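Local structure of sugar isomerase (Sinorhizobium meliloti, 3QC0) at residues G159-I164 with V172-D177; E123-V128 with L139-L144. The protein binds a zinc ion in a TIM barrel of the xylose isomerase-like family and probably acts as a sugar isomerase. All blocks are in the same frame, centred on the assembly; numbering follows the deposited sequence.

Interaction 1: G159-I164 with V172-D177; sequences GQALDI and VGVAID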
loop_
_atom_site.group_PDB
_atom_site.type_symbol
_atom_site.label_atom_id
_atom_site.label_comp_id
_atom_site.label_asym_id
_atom_site.label_seq_id
_atom_site.Cartn_x
_atom_site.Cartn_y
_atom_site.Cartn_z
ATOM N N GLY A 159 5.733 11.521 -3.275
ATOM C CA GLY A 159 6.751 12.309 -2.627
ATOM C C GLY A 159 8.159 11.755 -2.812
ATOM O O GLY A 159 9.089 12.479 -3.088
ATOM N N GLN A 160 8.298 10.442 -2.677
ATOM C CA GLN A 160 9.559 9.793 -2.868
ATOM C C GLN A 160 9.979 9.918 -4.333
ATOM O O GLN A 160 11.146 10.165 -4.623
ATOM C CB GLN A 160 9.444 8.334 -2.439
ATOM C CG GLN A 160 10.687 7.508 -2.704
ATOM C CD GLN A 160 10.417 6.009 -2.663
ATOM O OE1 GLN A 160 9.258 5.595 -2.697
ATOM N NE2 GLN A 160 11.487 5.206 -2.654
ATOM N N ALA A 161 9.049 9.667 -5.262
ATOM C CA ALA A 161 9.368 9.808 -6.692
ATOM C C ALA A 161 9.889 11.201 -6.999
ATOM O O ALA A 161 10.860 11.391 -7.755
ATOM C CB ALA A 161 8.156 9.456 -7.564
ATOM N N LEU A 162 9.200 12.191 -6.452
ATOM C CA LEU A 162 9.631 13.584 -6.655
ATOM C C LEU A 162 10.982 13.888 -6.005
ATOM O O LEU A 162 11.783 14.643 -6.557
ATOM C CB LEU A 162 8.536 14.547 -6.187
ATOM C CG LEU A 162 7.223 14.483 -6.991
ATOM C CD1 LEU A 162 6.097 15.276 -6.299
ATOM C CD2 LEU A 162 7.447 15.009 -8.449
ATOM N N ASP A 163 11.258 13.317 -4.840
ATOM C CA ASP A 163 12.581 13.428 -4.220
ATOM C C ASP A 163 13.670 12.927 -5.168
ATOM O O ASP A 163 14.734 13.550 -5.310
ATOM C CB ASP A 163 12.674 12.636 -2.920
ATOM C CG ASP A 163 11.913 13.275 -1.764
ATOM O OD1 ASP A 163 11.427 14.436 -1.835
ATOM O OD2 ASP A 163 11.780 12.544 -0.737
ATOM N N ILE A 164 13.402 11.822 -5.857
ATOM C CA ILE A 164 14.372 11.301 -6.787
ATOM C C ILE A 164 14.519 12.251 -7.977
ATOM O O ILE A 164 15.632 12.467 -8.424
ATOM C CB ILE A 164 13.984 9.874 -7.266
ATOM C CG1 ILE A 164 13.935 8.895 -6.072
ATOM C CG2 ILE A 164 14.902 9.390 -8.422
ATOM C CD1 ILE A 164 13.287 7.537 -6.374
ATOM N N VAL A 172 13.799 13.846 -16.066
ATOM C CA VAL A 172 13.073 12.842 -15.308
ATOM C C VAL A 172 11.902 13.514 -14.589
ATOM O O VAL A 172 12.026 14.573 -13.957
ATOM C CB VAL A 172 14.004 11.969 -14.410
ATOM C CG1 VAL A 172 14.716 12.784 -13.323
ATOM C CG2 VAL A 172 13.211 10.776 -13.787
ATOM N N GLY A 173 10.734 12.885 -14.735
ATOM C CA GLY A 173 9.510 13.348 -14.104
ATOM C C GLY A 173 8.753 12.170 -13.537
ATOM O O GLY A 173 9.351 11.126 -13.271
ATOM N N VAL A 174 7.443 12.343 -13.407
ATOM C CA VAL A 174 6.589 11.320 -12.796
ATOM C C VAL A 174 5.382 10.965 -13.659
ATOM O O VAL A 174 4.822 11.818 -14.347
ATOM C CB VAL A 174 6.135 11.742 -11.342
ATOM C CG1 VAL A 174 7.339 11.848 -10.398
ATOM C CG2 VAL A 174 5.274 13.038 -11.343
ATOM N N ALA A 175 4.966 9.707 -13.583
ATOM C CA ALA A 175 3.680 9.246 -14.058
ATOM C C ALA A 175 2.796 9.019 -12.838
ATOM O O ALA A 175 3.146 8.252 -11.949
ATOM C CB ALA A 175 3.830 7.915 -14.850
ATOM N N ILE A 176 1.664 9.699 -12.832
ATOM C CA ILE A 176 0.721 9.644 -11.714
ATOM C C ILE A 176 -0.428 8.728 -12.084
ATOM O O ILE A 176 -1.278 9.078 -12.907
ATOM C CB ILE A 176 0.227 11.065 -11.290
ATOM C CG1 ILE A 176 1.399 12.023 -10.972
ATOM C CG2 ILE A 176 -0.747 10.937 -10.075
ATOM C CD1 ILE A 176 0.964 13.466 -10.707
ATOM N N ASP A 177 -0.423 7.525 -11.506
ATOM C CA ASP A 177 -1.438 6.496 -11.782
ATOM C C ASP A 177 -2.305 6.415 -10.550
ATOM O O ASP A 177 -1.806 6.172 -9.459
ATOM C CB ASP A 177 -0.726 5.180 -12.078
ATOM C CG ASP A 177 -1.658 4.030 -12.409
ATOM O OD1 ASP A 177 -2.791 4.013 -11.905
ATOM O OD2 ASP A 177 -1.216 3.140 -13.182
#
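Val-174 of strand 172-177 pushes its two methyls outward against Ala-161 and Leu-162 of helix 158-168, and this is the alpha-to-beta packing that builds a TIM barrel: the helix comes from the beta-alpha-beta unit formed by strand 139-141, helix 158-168 and strand 172-177, and it lies on the outside of the strand into which it leads. The register is set where Ala-161 faces Val-174, their CA atoms 6.9 Å apart. Ala-161 points its CB at the strand, and that methyl lies 3.8 Å from Val-174 CG1. Leu-162 starts off to one side, with CG anti to its carbonyl carbon (chi1 -65°), and it is the CD2 branch that turns in toward the strand. Its side chain runs at about a right angle to that of Val-174, so CD2 lies across the fork of the valine, 3.7 Å from CG1 and 4.1 Å from CG2. CG1 is thus shared by both helix residues, while CG2, of the residues in 159-164, meets only the leucine. Nothing polar crosses here, and all three touching residues are buried. Leu-162 also packs on Gln-190, Arg-193 and Ala-194 of helix 187-196, and Ala-161 on Ile-141 of the preceding strand. The contact lies on the strand whose C-terminal residue, Asp-177, binds the zinc ion through OD2 together with Glu-142, His-204 and Glu-248; the side chain of Val-174 is about 11 Å from the metal. Arg-219 NH1 also donates a hydrogen bond to Asp-177 OD2, while the other carboxylate oxygen, OD1, caps the helix that follows by accepting a hydrogen bond from Tyr-179 N.

Interaction 2: E123-V128 with L139-L144; sequences EGIAAV and LAIEPL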
loop_
_atom_site.group_PDB
_atom_site.type_symbol
_atom_site.label_atom_id
_atom_site.label_comp_id
_atom_site.label_asym_id
_atom_site.label_seq_id
_atom_site.Cartn_x
_atom_site.Cartn_y
_atom_site.Cartn_z
ATOM N N GLU A 123 20.559 5.304 -8.724
ATOM C CA GLU A 123 21.764 5.135 -9.506
ATOM C C GLU A 123 21.464 4.619 -10.914
ATOM O O GLU A 123 22.083 5.043 -11.894
ATOM C CB GLU A 123 22.705 4.165 -8.813
ATOM C CG GLU A 123 23.332 4.656 -7.544
ATOM C CD GLU A 123 24.092 3.518 -6.786
ATOM O OE1 GLU A 123 24.111 2.333 -7.227
ATOM O OE2 GLU A 123 24.656 3.822 -5.737
ATOM N N GLY A 124 20.479 3.749 -11.021
ATOM C CA GLY A 124 20.107 3.178 -12.307
ATOM C C GLY A 124 19.495 4.229 -13.214
ATOM O O GLY A 124 19.827 4.329 -14.422
ATOM N N ILE A 125 18.563 5.024 -12.669
ATOM C CA ILE A 125 17.968 6.155 -13.423
ATOM C C ILE A 125 19.041 7.126 -13.857
ATOM O O ILE A 125 19.074 7.534 -15.023
ATOM C CB ILE A 125 16.822 6.841 -12.695
ATOM C CG1 ILE A 125 15.725 5.799 -12.368
ATOM C CG2 ILE A 125 16.252 7.974 -13.525
ATOM C CD1 ILE A 125 14.623 6.357 -11.401
ATOM N N ALA A 126 19.959 7.435 -12.954
ATOM C CA ALA A 126 21.054 8.335 -13.290
ATOM C C ALA A 126 21.910 7.804 -14.442
ATOM O O ALA A 126 22.356 8.584 -15.293
ATOM C CB ALA A 126 21.925 8.569 -12.102
ATOM N N ALA A 127 22.085 6.484 -14.489
ATOM C CA ALA A 127 22.889 5.838 -15.521
ATOM C C ALA A 127 22.203 5.892 -16.888
ATOM O O ALA A 127 22.877 5.990 -17.931
ATOM C CB ALA A 127 23.230 4.367 -15.147
ATOM N N VAL A 128 20.872 5.812 -16.882
ATOM C CA VAL A 128 20.060 5.828 -18.094
ATOM C C VAL A 128 19.842 7.258 -18.623
ATOM O O VAL A 128 19.705 7.462 -19.828
ATOM C CB VAL A 128 18.692 5.133 -17.849
ATOM C CG1 VAL A 128 17.754 5.241 -19.092
ATOM C CG2 VAL A 128 18.907 3.655 -17.439
ATOM N N LEU A 139 11.935 10.514 -18.967
ATOM C CA LEU A 139 11.772 9.326 -18.123
ATOM C C LEU A 139 10.714 9.643 -17.087
ATOM O O LEU A 139 10.852 10.613 -16.354
ATOM C CB LEU A 139 13.089 8.964 -17.434
ATOM C CG LEU A 139 14.241 8.574 -18.388
ATOM C CD1 LEU A 139 15.523 8.207 -17.594
ATOM C CD2 LEU A 139 13.835 7.443 -19.383
ATOM N N ALA A 140 9.695 8.801 -16.984
ATOM C CA ALA A 140 8.603 9.001 -16.034
ATOM C C ALA A 140 8.673 7.944 -14.959
ATOM O O ALA A 140 8.287 6.795 -15.190
ATOM C CB ALA A 140 7.228 8.945 -16.755
ATOM N N ILE A 141 9.159 8.326 -13.782
ATOM C CA ILE A 141 9.112 7.439 -12.614
ATOM C C ILE A 141 7.657 7.289 -12.214
ATOM O O ILE A 141 6.969 8.286 -11.918
ATOM C CB ILE A 141 9.910 8.026 -11.432
ATOM C CG1 ILE A 141 11.377 8.298 -11.787
ATOM C CG2 ILE A 141 9.786 7.104 -10.182
ATOM C CD1 ILE A 141 12.165 9.037 -10.687
ATOM N N GLU A 142 7.207 6.046 -12.180
ATOM C CA GLU A 142 5.824 5.740 -11.768
ATOM C C GLU A 142 5.878 5.208 -10.332
ATOM O O GLU A 142 6.290 4.083 -10.109
ATOM C CB GLU A 142 5.183 4.714 -12.698
ATOM C CG GLU A 142 3.675 4.617 -12.487
ATOM C CD GLU A 142 3.015 3.520 -13.279
ATOM O OE1 GLU A 142 3.715 2.576 -13.647
ATOM O OE2 GLU A 142 1.799 3.640 -13.507
ATOM N N PRO A 143 5.536 6.049 -9.341
ATOM C CA PRO A 143 5.391 5.411 -8.003
ATOM C C PRO A 143 4.305 4.344 -8.095
ATOM O O PRO A 143 3.253 4.583 -8.707
ATOM C CB PRO A 143 5.001 6.578 -7.087
ATOM C CG PRO A 143 4.423 7.618 -8.007
ATOM C CD PRO A 143 5.186 7.469 -9.320
ATOM N N LEU A 144 4.567 3.197 -7.482
ATOM C CA LEU A 144 3.680 2.051 -7.530
ATOM C C LEU A 144 3.070 1.852 -6.150
ATOM O O LEU A 144 3.649 2.208 -5.126
ATOM C CB LEU A 144 4.386 0.768 -7.967
ATOM C CG LEU A 144 3.999 0.263 -9.371
ATOM C CD1 LEU A 144 4.436 1.226 -10.497
ATOM C CD2 LEU A 144 4.502 -1.169 -9.548
#
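Ile-125 of helix 114-135 reaches across to Leu-139 and Ile-141, and its side chain divides the work between two branches. From CB, which points at the strand, the CG2 methyl goes one way and comes 4.1 Å from Leu-139 CD1. The other branch leaves through CG1, placed anti to the carbonyl carbon (chi1 -57°), and extends to CD1, which rests against the tip of Ile-141: 3.7 Å from Ile-141 CD1 and 3.8 Å from Ile-141 CG1. Ile-125 and Leu-139 lie alongside each other, pointing opposite ways, whereas the two isoleucines meet at a slant. One turn on, Val-128 brings CG1 to within 4.0 Å of Leu-139 CD1, so that this single leucine methyl touches both helix residues. Segment 123-128 runs nearly antiparallel to strand 139-141, at 168°, the two axes approaching to 11.0 Å, as expected where the helix of a beta-alpha-beta unit returns along the outside of a TIM barrel. Just beyond Ile-141, Glu-142 contributes OE2 to the zinc ion. Neighbouring elements close in around the contact: Val-128 also packs on Ile-82, Asn-85 and Val-89 of helix 75-94, Ile-125 on Leu-102 of strand 100-103 and Leu-168 of helix 158-168, and Ile-141 on Ile-164 of that same helix.

In the fold
Both contacts are buried and purely apolar across their segments, and they are successive steps round one barrel: interaction 2 closes on strand 139-141, from which the chain passes through helix 158-168 to the strand of interaction 1. Strands 139-141 and 172-177 are parallel neighbours, probably joined by hydrogen bonds from Gly-173 N to Leu-139 O (2.8 Å) and from Ile-141 N to Gly-173 O (2.9 Å). Interaction 1 is the smaller, built round one valine, while interaction 2 spreads over two strand residues. The zinc chemistry lies at the C-terminal side of the barrel, where Glu-142 and Asp-177 both bind the metal.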